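Local coordinates for protein enterotoxin type A (PDB 1ESF) that acts as a superantigen, binding MHC class II molecules with the help of zinc, and T-cell receptors, and so activates T cells, and also causes staphylococcal food poisoning, at residues L68-S73 against C106-V111; E39-H44 against V85-A90; F47-I52 against D72-V77. One frame throughout, in Å; residues are numbered along the deposited sequence.

Contact 1. Residues L68-S73 against C106-V111; sequences LVDFDS and CMYGGV
Leu-68 to Asp-70 and Cys-106 to Tyr-108 form the parallel strand pair of the five-stranded OB-fold barrel, where the third strand runs alongside the fifth. The short segments lie 27° from exactly parallel and exchange a staggered ladder: Met-107 N gives to Leu-68 O (3.0 Å), Asp-70 N to Met-107 O (3.0 Å), and Gly-109 N to Asp-70 O (3.1 Å). The third donor stands 32° out of the carbonyl plane, just where Gly-109, with positive phi, takes the chain out of its extended run. On one face, Leu-68 CD2 touches Cys-106 SG at 3.9 Å, the sulfur of the disulfide to Cys-96. Next to them Asp-70 and Tyr-108 lie side by side and point the same way, Asp-70 CB being 3.8 Å from Tyr-108 CD1. Their polar ends go to outside partners, Asp-70 to Arg-214 and the Tyr-108 hydroxyl to the carbonyl of Asn-207. On the other face the side chains are apolar. A chi1 of -174° sends Val-69 CG1 over Gly-109, 3.3 Å from Gly-109 O, a buried carbonyl for which the model offers no polar partner. Beyond it, Phe-71 crosses Val-111 at about a right angle, with CZ 3.8 Å from Val-111 CG2. Strand 51-54 flanks the 66-70 side of the pair and strand 85-92 the 104-113 side, while Ile-76 and Val-77 of helix 74-80 pack on Phe-71.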
loop_
_atom_site.group_PDB
_atom_site.type_symbol
_atom_site.label_atom_id
_atom_site.label_comp_id
_atom_site.label_asym_id
_atom_site.label_seq_id
_atom_site.Cartn_x
_atom_site.Cartn_y
_atom_site.Cartn_z
ATOM N N LEU A 68 -3.333 -16.370 0.445
ATOM C CA LEU A 68 -2.184 -16.640 -0.406
ATOM C C LEU A 68 -1.396 -15.348 -0.649
ATOM O O LEU A 68 -1.979 -14.389 -1.122
ATOM C CB LEU A 68 -2.661 -17.245 -1.725
ATOM C CG LEU A 68 -1.507 -17.542 -2.660
ATOM C CD1 LEU A 68 -0.803 -18.822 -2.198
ATOM C CD2 LEU A 68 -2.075 -17.680 -4.038
ATOM N N VAL A 69 -0.120 -15.290 -0.253
ATOM C CA VAL A 69 0.720 -14.100 -0.459
ATOM C C VAL A 69 1.672 -14.327 -1.582
ATOM O O VAL A 69 2.433 -15.282 -1.596
ATOM C CB VAL A 69 1.541 -13.695 0.747
ATOM C CG1 VAL A 69 2.246 -12.381 0.468
ATOM C CG2 VAL A 69 0.649 -13.572 1.944
ATOM N N ASP A 70 1.713 -13.341 -2.450
ATOM C CA ASP A 70 2.500 -13.389 -3.661
ATOM C C ASP A 70 3.634 -12.390 -3.620
ATOM O O ASP A 70 3.400 -11.214 -3.374
ATOM C CB ASP A 70 1.537 -13.014 -4.768
ATOM C CG ASP A 70 1.920 -13.538 -6.099
ATOM O OD1 ASP A 70 2.838 -12.989 -6.714
ATOM O OD2 ASP A 70 1.232 -14.457 -6.559
ATOM N N PHE A 71 4.834 -12.862 -3.933
ATOM C CA PHE A 71 6.035 -12.045 -3.952
ATOM C C PHE A 71 6.605 -12.043 -5.361
ATOM O O PHE A 71 6.157 -12.768 -6.201
ATOM C CB PHE A 71 7.110 -12.619 -3.022
ATOM C CG PHE A 71 6.679 -12.754 -1.601
ATOM C CD1 PHE A 71 5.966 -13.860 -1.185
ATOM C CD2 PHE A 71 6.956 -11.738 -0.692
ATOM C CE1 PHE A 71 5.527 -13.961 0.120
ATOM C CE2 PHE A 71 6.530 -11.819 0.601
ATOM C CZ PHE A 71 5.806 -12.936 1.022
ATOM N N ASP A 72 7.638 -11.240 -5.559
ATOM C CA ASP A 72 8.319 -11.073 -6.831
ATOM C C ASP A 72 9.064 -12.344 -7.195
ATOM O O ASP A 72 9.363 -12.579 -8.383
ATOM C CB ASP A 72 9.416 -9.995 -6.715
ATOM C CG ASP A 72 9.001 -8.645 -7.206
ATOM O OD1 ASP A 72 7.853 -8.439 -7.633
ATOM O OD2 ASP A 72 9.874 -7.761 -7.161
ATOM N N SER A 73 9.471 -13.097 -6.179
ATOM C CA SER A 73 10.237 -14.278 -6.433
ATOM C C SER A 73 10.429 -15.206 -5.266
ATOM O O SER A 73 10.120 -14.895 -4.116
ATOM C CB SER A 73 11.614 -13.867 -6.994
ATOM O OG SER A 73 12.456 -13.239 -6.035
ATOM N N CYS A 106 -6.213 -13.387 -1.828
ATOM C CA CYS A 106 -4.862 -13.123 -2.322
ATOM C C CYS A 106 -4.373 -11.745 -1.931
ATOM O O CYS A 106 -5.151 -10.798 -1.901
ATOM C CB CYS A 106 -4.838 -13.287 -3.869
ATOM S SG CYS A 106 -4.876 -14.973 -4.590
ATOM N N MET A 107 -3.082 -11.641 -1.676
ATOM C CA MET A 107 -2.466 -10.376 -1.279
ATOM C C MET A 107 -1.088 -10.339 -1.872
ATOM O O MET A 107 -0.520 -11.381 -2.150
ATOM C CB MET A 107 -2.334 -10.334 0.247
ATOM C CG MET A 107 -1.544 -9.184 0.829
ATOM S SD MET A 107 -1.918 -9.124 2.540
ATOM C CE MET A 107 -0.500 -9.614 3.206
ATOM N N TYR A 108 -0.585 -9.133 -2.119
ATOM C CA TYR A 108 0.754 -8.912 -2.627
ATOM C C TYR A 108 1.632 -8.367 -1.504
ATOM O O TYR A 108 1.314 -7.340 -0.914
ATOM C CB TYR A 108 0.720 -7.884 -3.763
ATOM C CG TYR A 108 0.061 -8.413 -4.991
ATOM C CD1 TYR A 108 0.667 -9.409 -5.713
ATOM C CD2 TYR A 108 -1.133 -7.912 -5.451
ATOM C CE1 TYR A 108 0.113 -9.894 -6.841
ATOM C CE2 TYR A 108 -1.688 -8.393 -6.605
ATOM C CZ TYR A 108 -1.045 -9.375 -7.283
ATOM O OH TYR A 108 -1.486 -9.869 -8.471
ATOM N N GLY A 109 2.725 -9.061 -1.211
ATOM C CA GLY A 109 3.654 -8.632 -0.183
ATOM C C GLY A 109 2.946 -8.439 1.128
ATOM O O GLY A 109 2.034 -9.204 1.463
ATOM N N GLY A 110 3.355 -7.400 1.855
ATOM C CA GLY A 110 2.781 -7.096 3.176
ATOM C C GLY A 110 3.300 -7.907 4.388
ATOM O O GLY A 110 2.731 -7.879 5.441
ATOM N N VAL A 111 4.453 -8.533 4.249
ATOM C CA VAL A 111 5.050 -9.376 5.240
ATOM C C VAL A 111 6.336 -8.797 5.766
ATOM O O VAL A 111 7.199 -8.408 5.013
ATOM C CB VAL A 111 5.316 -10.766 4.580
ATOM C CG1 VAL A 111 5.910 -11.804 5.591
ATOM C CG2 VAL A 111 3.999 -11.291 3.995
#

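Contact 2. Residues E39-H44 against V85-A90; sequences ENKESH and VDLYGA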
loop_
_atom_site.group_PDB
_atom_site.type_symbol
_atom_site.label_atom_id
_atom_site.label_comp_id
_atom_site.label_asym_id
_atom_site.label_seq_id
_atom_site.Cartn_x
_atom_site.Cartn_y
_atom_site.Cartn_z
ATOM N N GLU A 39 -0.334 -10.255 13.703
ATOM C CA GLU A 39 1.008 -10.432 14.142
ATOM C C GLU A 39 1.218 -11.854 14.586
ATOM O O GLU A 39 0.262 -12.554 14.927
ATOM C CB GLU A 39 1.329 -9.499 15.327
ATOM C CG GLU A 39 0.429 -8.252 15.549
ATOM C CD GLU A 39 0.826 -6.994 14.734
ATOM O OE1 GLU A 39 1.981 -6.519 14.892
ATOM O OE2 GLU A 39 -0.041 -6.449 13.982
ATOM N N ASN A 40 2.490 -12.255 14.540
ATOM C CA ASN A 40 2.967 -13.541 14.973
ATOM C C ASN A 40 2.339 -14.738 14.268
ATOM O O ASN A 40 1.663 -15.569 14.886
ATOM C CB ASN A 40 2.751 -13.609 16.475
ATOM C CG ASN A 40 3.671 -14.576 17.157
ATOM O OD1 ASN A 40 4.850 -14.668 16.837
ATOM N ND2 ASN A 40 3.153 -15.248 18.177
ATOM N N LYS A 41 2.583 -14.840 12.965
ATOM C CA LYS A 41 2.064 -15.949 12.172
ATOM C C LYS A 41 3.237 -16.602 11.438
ATOM O O LYS A 41 4.288 -15.981 11.250
ATOM C CB LYS A 41 1.017 -15.427 11.197
ATOM C CG LYS A 41 -0.243 -14.957 11.849
ATOM C CD LYS A 41 -1.328 -16.031 11.695
ATOM C CE LYS A 41 -2.670 -15.668 12.396
ATOM N NZ LYS A 41 -3.877 -16.456 11.906
ATOM N N GLU A 42 3.061 -17.844 11.008
ATOM C CA GLU A 42 4.138 -18.551 10.308
ATOM C C GLU A 42 3.493 -19.574 9.363
ATOM O O GLU A 42 2.421 -20.101 9.664
ATOM C CB GLU A 42 5.005 -19.348 11.311
ATOM C CG GLU A 42 4.203 -20.611 11.797
ATOM C CD GLU A 42 4.623 -21.226 13.136
ATOM O OE1 GLU A 42 5.564 -22.054 13.095
ATOM O OE2 GLU A 42 3.971 -20.938 14.188
ATOM N N SER A 43 4.147 -19.841 8.235
ATOM C CA SER A 43 3.697 -20.847 7.284
ATOM C C SER A 43 4.834 -21.278 6.430
ATOM O O SER A 43 5.730 -20.494 6.137
ATOM C CB SER A 43 2.625 -20.348 6.344
ATOM O OG SER A 43 2.349 -21.391 5.429
ATOM N N HIS A 44 4.902 -22.570 6.145
ATOM C CA HIS A 44 5.931 -22.971 5.205
ATOM C C HIS A 44 5.276 -23.645 3.997
ATOM O O HIS A 44 5.945 -24.221 3.156
ATOM C CB HIS A 44 7.152 -23.714 5.819
ATOM C CG HIS A 44 6.815 -24.906 6.654
ATOM N ND1 HIS A 44 6.896 -24.891 8.032
ATOM C CD2 HIS A 44 6.413 -26.155 6.311
ATOM C CE1 HIS A 44 6.554 -26.078 8.502
ATOM N NE2 HIS A 44 6.257 -26.863 7.478
ATOM N N VAL A 85 6.313 -14.056 11.245
ATOM C CA VAL A 85 6.073 -12.851 10.434
ATOM C C VAL A 85 4.845 -12.079 10.888
ATOM O O VAL A 85 3.985 -12.672 11.528
ATOM C CB VAL A 85 5.822 -13.288 8.894
ATOM C CG1 VAL A 85 7.018 -14.028 8.313
ATOM C CG2 VAL A 85 4.590 -14.218 8.759
ATOM N N ASP A 86 4.775 -10.774 10.567
ATOM C CA ASP A 86 3.597 -9.931 10.844
ATOM C C ASP A 86 3.011 -9.628 9.469
ATOM O O ASP A 86 3.743 -9.564 8.513
ATOM C CB ASP A 86 3.977 -8.574 11.473
ATOM C CG ASP A 86 4.504 -8.697 12.901
ATOM O OD1 ASP A 86 4.056 -9.604 13.576
ATOM O OD2 ASP A 86 5.347 -7.907 13.367
ATOM N N LEU A 87 1.721 -9.412 9.357
ATOM C CA LEU A 87 1.145 -9.122 8.078
ATOM C C LEU A 87 0.283 -7.879 8.064
ATOM O O LEU A 87 -0.533 -7.690 8.942
ATOM C CB LEU A 87 0.293 -10.270 7.606
ATOM C CG LEU A 87 0.982 -11.599 7.272
ATOM C CD1 LEU A 87 1.052 -12.527 8.487
ATOM C CD2 LEU A 87 0.158 -12.241 6.230
ATOM N N TYR A 88 0.456 -7.040 7.043
ATOM C CA TYR A 88 -0.346 -5.847 6.875
ATOM C C TYR A 88 -0.460 -5.488 5.377
ATOM O O TYR A 88 0.470 -4.918 4.795
ATOM C CB TYR A 88 0.269 -4.689 7.653
ATOM C CG TYR A 88 -0.649 -3.492 7.818
ATOM C CD1 TYR A 88 -1.258 -2.849 6.701
ATOM C CD2 TYR A 88 -0.892 -2.985 9.076
ATOM C CE1 TYR A 88 -2.078 -1.749 6.871
ATOM C CE2 TYR A 88 -1.701 -1.880 9.248
ATOM C CZ TYR A 88 -2.291 -1.271 8.153
ATOM O OH TYR A 88 -3.086 -0.183 8.416
ATOM N N GLY A 89 -1.612 -5.770 4.777
ATOM C CA GLY A 89 -1.827 -5.462 3.361
ATOM C C GLY A 89 -3.285 -5.605 2.962
ATOM O O GLY A 89 -4.131 -5.998 3.797
ATOM N N ALA A 90 -3.594 -5.321 1.697
ATOM C CA ALA A 90 -4.960 -5.412 1.208
ATOM C C ALA A 90 -5.139 -6.708 0.461
ATOM O O ALA A 90 -4.264 -7.143 -0.277
ATOM C CB ALA A 90 -5.274 -4.256 0.318
HETATM O O HOH W 1 1.002 -6.139 11.118
#
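The carboxylates of Glu-39 and Asp-86 are the flat groups here; they cross obliquely with their planes 35° apart, and Glu-39 OE1 comes within 3.9 Å of Asp-86 OD1. The two like charges probably repel each other, eased at most slightly by a long, weak ion pair from Glu-39 OE1 to Arg-118. The OD1 end of Asp-86 is the busy one: Asn-40 N points at it nearly along the C-O bond (3.2 Å), His-114 ND1 also bonds to it, and Glu-39 CB lies 3.2 Å away. Two partners on one oxygen should hold the carboxylate in a fixed rotation. A water donates to Glu-39 OE2 and, weakly, to Leu-87 O. Val-85 stands opposite two residues, Asn-40 and Lys-41, as in a G1 beta bulge, at the corner where strand 35-41, the first of the OB fold, ends against strand 85-92. Asn-40 adopts the left-handed backbone conformation of the bulge, and Lys-41 then forms an antiparallel hydrogen-bonded pair with Val-85: Lys-41 N to Val-85 O at 3.0 Å, Val-85 N to Lys-41 O at 2.8 Å. Val-85 CG2, placed between its own nitrogen and carbonyl carbon by a chi1 of -60°, sits only 3.1 Å from Lys-41 O. Lys-41 CB rests 4.0 Å from Leu-87 CD1, and beyond it the chain bends at chi2, carrying the amine away. Phe-54 lies against both Lys-41 and Val-85.

Contact 3. Residues F47-I52 against D72-V77; sequences FLQHTI and DSKDIV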
loop_
_atom_site.group_PDB
_atom_site.type_symbol
_atom_site.label_atom_id
_atom_site.label_comp_id
_atom_site.label_asym_id
_atom_site.label_seq_id
_atom_site.Cartn_x
_atom_site.Cartn_y
_atom_site.Cartn_z
ATOM N N PHE A 47 1.981 -22.701 -2.822
ATOM C CA PHE A 47 1.143 -23.037 -3.968
ATOM C C PHE A 47 2.299 -22.923 -5.007
ATOM O O PHE A 47 3.111 -23.859 -5.092
ATOM C CB PHE A 47 0.075 -21.972 -4.130
ATOM C CG PHE A 47 -0.560 -21.968 -5.458
ATOM C CD1 PHE A 47 -1.133 -23.126 -5.965
ATOM C CD2 PHE A 47 -0.533 -20.818 -6.237
ATOM C CE1 PHE A 47 -1.675 -23.143 -7.259
ATOM C CE2 PHE A 47 -1.057 -20.814 -7.498
ATOM C CZ PHE A 47 -1.635 -21.978 -8.028
ATOM N N LEU A 48 2.472 -21.788 -5.696
ATOM C CA LEU A 48 3.621 -21.655 -6.609
ATOM C C LEU A 48 4.866 -21.241 -5.789
ATOM O O LEU A 48 4.740 -20.691 -4.716
ATOM C CB LEU A 48 3.380 -20.659 -7.743
ATOM C CG LEU A 48 2.424 -21.064 -8.867
ATOM C CD1 LEU A 48 2.999 -20.500 -10.135
ATOM C CD2 LEU A 48 2.258 -22.597 -8.977
ATOM N N GLN A 49 6.061 -21.425 -6.322
ATOM C CA GLN A 49 7.259 -21.117 -5.567
ATOM C C GLN A 49 7.489 -19.710 -5.068
ATOM O O GLN A 49 8.219 -19.503 -4.098
ATOM C CB GLN A 49 8.496 -21.600 -6.318
ATOM C CG GLN A 49 8.701 -20.947 -7.674
ATOM C CD GLN A 49 10.127 -21.175 -8.262
ATOM O OE1 GLN A 49 10.535 -20.431 -9.159
ATOM N NE2 GLN A 49 10.873 -22.180 -7.755
ATOM N N HIS A 50 6.834 -18.743 -5.686
ATOM C CA HIS A 50 7.036 -17.358 -5.290
ATOM C C HIS A 50 5.950 -16.936 -4.382
ATOM O O HIS A 50 5.700 -15.761 -4.247
ATOM C CB HIS A 50 7.016 -16.445 -6.515
ATOM C CG HIS A 50 5.689 -16.432 -7.208
ATOM N ND1 HIS A 50 5.116 -17.575 -7.731
ATOM C CD2 HIS A 50 4.766 -15.448 -7.343
ATOM C CE1 HIS A 50 3.896 -17.293 -8.146
ATOM N NE2 HIS A 50 3.661 -16.011 -7.922
ATOM N N THR A 51 5.254 -17.891 -3.794
ATOM C CA THR A 51 4.140 -17.577 -2.888
ATOM C C THR A 51 4.297 -18.250 -1.486
ATOM O O THR A 51 5.167 -19.095 -1.298
ATOM C CB THR A 51 2.704 -18.022 -3.533
ATOM O OG1 THR A 51 2.556 -19.454 -3.533
ATOM C CG2 THR A 51 2.527 -17.507 -4.981
ATOM N N ILE A 52 3.541 -17.798 -0.485
ATOM C CA ILE A 52 3.499 -18.477 0.815
ATOM C C ILE A 52 1.991 -18.589 1.050
ATOM O O ILE A 52 1.221 -17.617 0.826
ATOM C CB ILE A 52 4.165 -17.743 1.979
ATOM C CG1 ILE A 52 5.683 -17.749 1.823
ATOM C CG2 ILE A 52 3.767 -18.433 3.282
ATOM C CD1 ILE A 52 6.435 -16.803 2.795
ATOM N N ASP A 72 7.638 -11.240 -5.559
ATOM C CA ASP A 72 8.319 -11.073 -6.831
ATOM C C ASP A 72 9.064 -12.344 -7.195
ATOM O O ASP A 72 9.363 -12.579 -8.383
ATOM C CB ASP A 72 9.416 -9.995 -6.715
ATOM C CG ASP A 72 9.001 -8.645 -7.206
ATOM O OD1 ASP A 72 7.853 -8.439 -7.633
ATOM O OD2 ASP A 72 9.874 -7.761 -7.161
ATOM N N SER A 73 9.471 -13.097 -6.179
ATOM C CA SER A 73 10.237 -14.278 -6.433
ATOM C C SER A 73 10.429 -15.206 -5.266
ATOM O O SER A 73 10.120 -14.895 -4.116
ATOM C CB SER A 73 11.614 -13.867 -6.994
ATOM O OG SER A 73 12.456 -13.239 -6.035
ATOM N N LYS A 74 11.012 -16.351 -5.587
ATOM C CA LYS A 74 11.324 -17.373 -4.613
ATOM C C LYS A 74 12.373 -16.820 -3.653
ATOM O O LYS A 74 12.324 -17.114 -2.470
ATOM C CB LYS A 74 11.867 -18.600 -5.335
ATOM C CG LYS A 74 12.036 -19.832 -4.470
ATOM C CD LYS A 74 12.526 -20.973 -5.327
ATOM C CE LYS A 74 12.542 -22.255 -4.552
ATOM N NZ LYS A 74 13.153 -23.339 -5.387
ATOM N N ASP A 75 13.286 -15.988 -4.162
ATOM C CA ASP A 75 14.336 -15.382 -3.338
ATOM C C ASP A 75 13.739 -14.595 -2.213
ATOM O O ASP A 75 14.318 -14.516 -1.139
ATOM C CB ASP A 75 15.233 -14.447 -4.134
ATOM C CG ASP A 75 16.221 -15.188 -5.042
ATOM O OD1 ASP A 75 16.125 -16.432 -5.229
ATOM O OD2 ASP A 75 17.107 -14.500 -5.586
ATOM N N ILE A 76 12.619 -13.941 -2.474
ATOM C CA ILE A 76 11.956 -13.196 -1.418
ATOM C C ILE A 76 11.229 -14.203 -0.515
ATOM O O ILE A 76 11.314 -14.115 0.705
ATOM C CB ILE A 76 10.925 -12.160 -1.967
ATOM C CG1 ILE A 76 11.592 -11.176 -2.917
ATOM C CG2 ILE A 76 10.285 -11.372 -0.815
ATOM C CD1 ILE A 76 10.559 -10.158 -3.550
ATOM N N VAL A 77 10.517 -15.153 -1.106
ATOM C CA VAL A 77 9.792 -16.122 -0.321
ATOM C C VAL A 77 10.662 -16.761 0.755
ATOM O O VAL A 77 10.218 -16.961 1.894
ATOM C CB VAL A 77 9.222 -17.214 -1.202
ATOM C CG1 VAL A 77 8.804 -18.401 -0.371
ATOM C CG2 VAL A 77 8.071 -16.678 -1.936
HETATM O O HOH W 2 11.043 -17.639 -8.617
#
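Val-77 presses its CG2 methyl into the backbone between His-50 and Thr-51, 3.2 Å from His-50 C and 3.6 Å from Thr-51 N, and this is the tight, buried part of the contact. The chi1 of 164° splits the work of the two methyls: CG1 turns to Ile-52 and meets its CG1 at 3.9 Å, the two side chains sliding past each other in opposite directions, while CG2 takes the turn. The surface it meets is held firm by a type I beta turn from Leu-48 to Thr-51, in which Leu-48 O accepts from both Thr-51 N and Thr-51 OG1, the hydroxyl at 2.8 Å in the carbonyl plane. Nearby, His-50 CB lies 3.8 Å from Ser-73 C, against the N-cap residue of the helix. The outer side is looser and polar. Gln-49 crosses the extended Lys-74 chain at about a right angle and lays its amide against the methylenes, NE2 being 3.2 Å from Lys-74 CD; NE2 and NZ are both donors and do not bond to each other. Instead a water spans the gap, donating to Gln-49 OE1 (2.9 Å) and accepting from Lys-74 N at the first turn of the helix. Helix 74-80 follows strand 66-70 in the chain, and its N-terminal end packs against the turn leading into strand 51-54, while the backbone of His-50 hydrogen-bonds to that of Phe-71.

How the contacts relate
All three contacts lie in the OB-fold domain; contacts 2 and 1 are strand pairs, and contact 3 sets helix 74-80 against the turn before strand 51-54. Contact 1 sits between the others, about 10 Å from contact 2 and about 8 Å from contact 3 between centres. Gly-110 O to Tyr-88 N (2.9 Å) probably joins it to contact 2, and Val-69 N to Ile-52 O (2.9 Å) to contact 3, with which it shares Asp-72 and Ser-73. Contacts 2 and 3, about 15 Å apart between centres, meet where Ser-43 CB touches Ile-52 CG2 at 3.8 Å. None reaches the metal site, where cadmium is bound by Ser-1, His-187, His-225 and Asp-227.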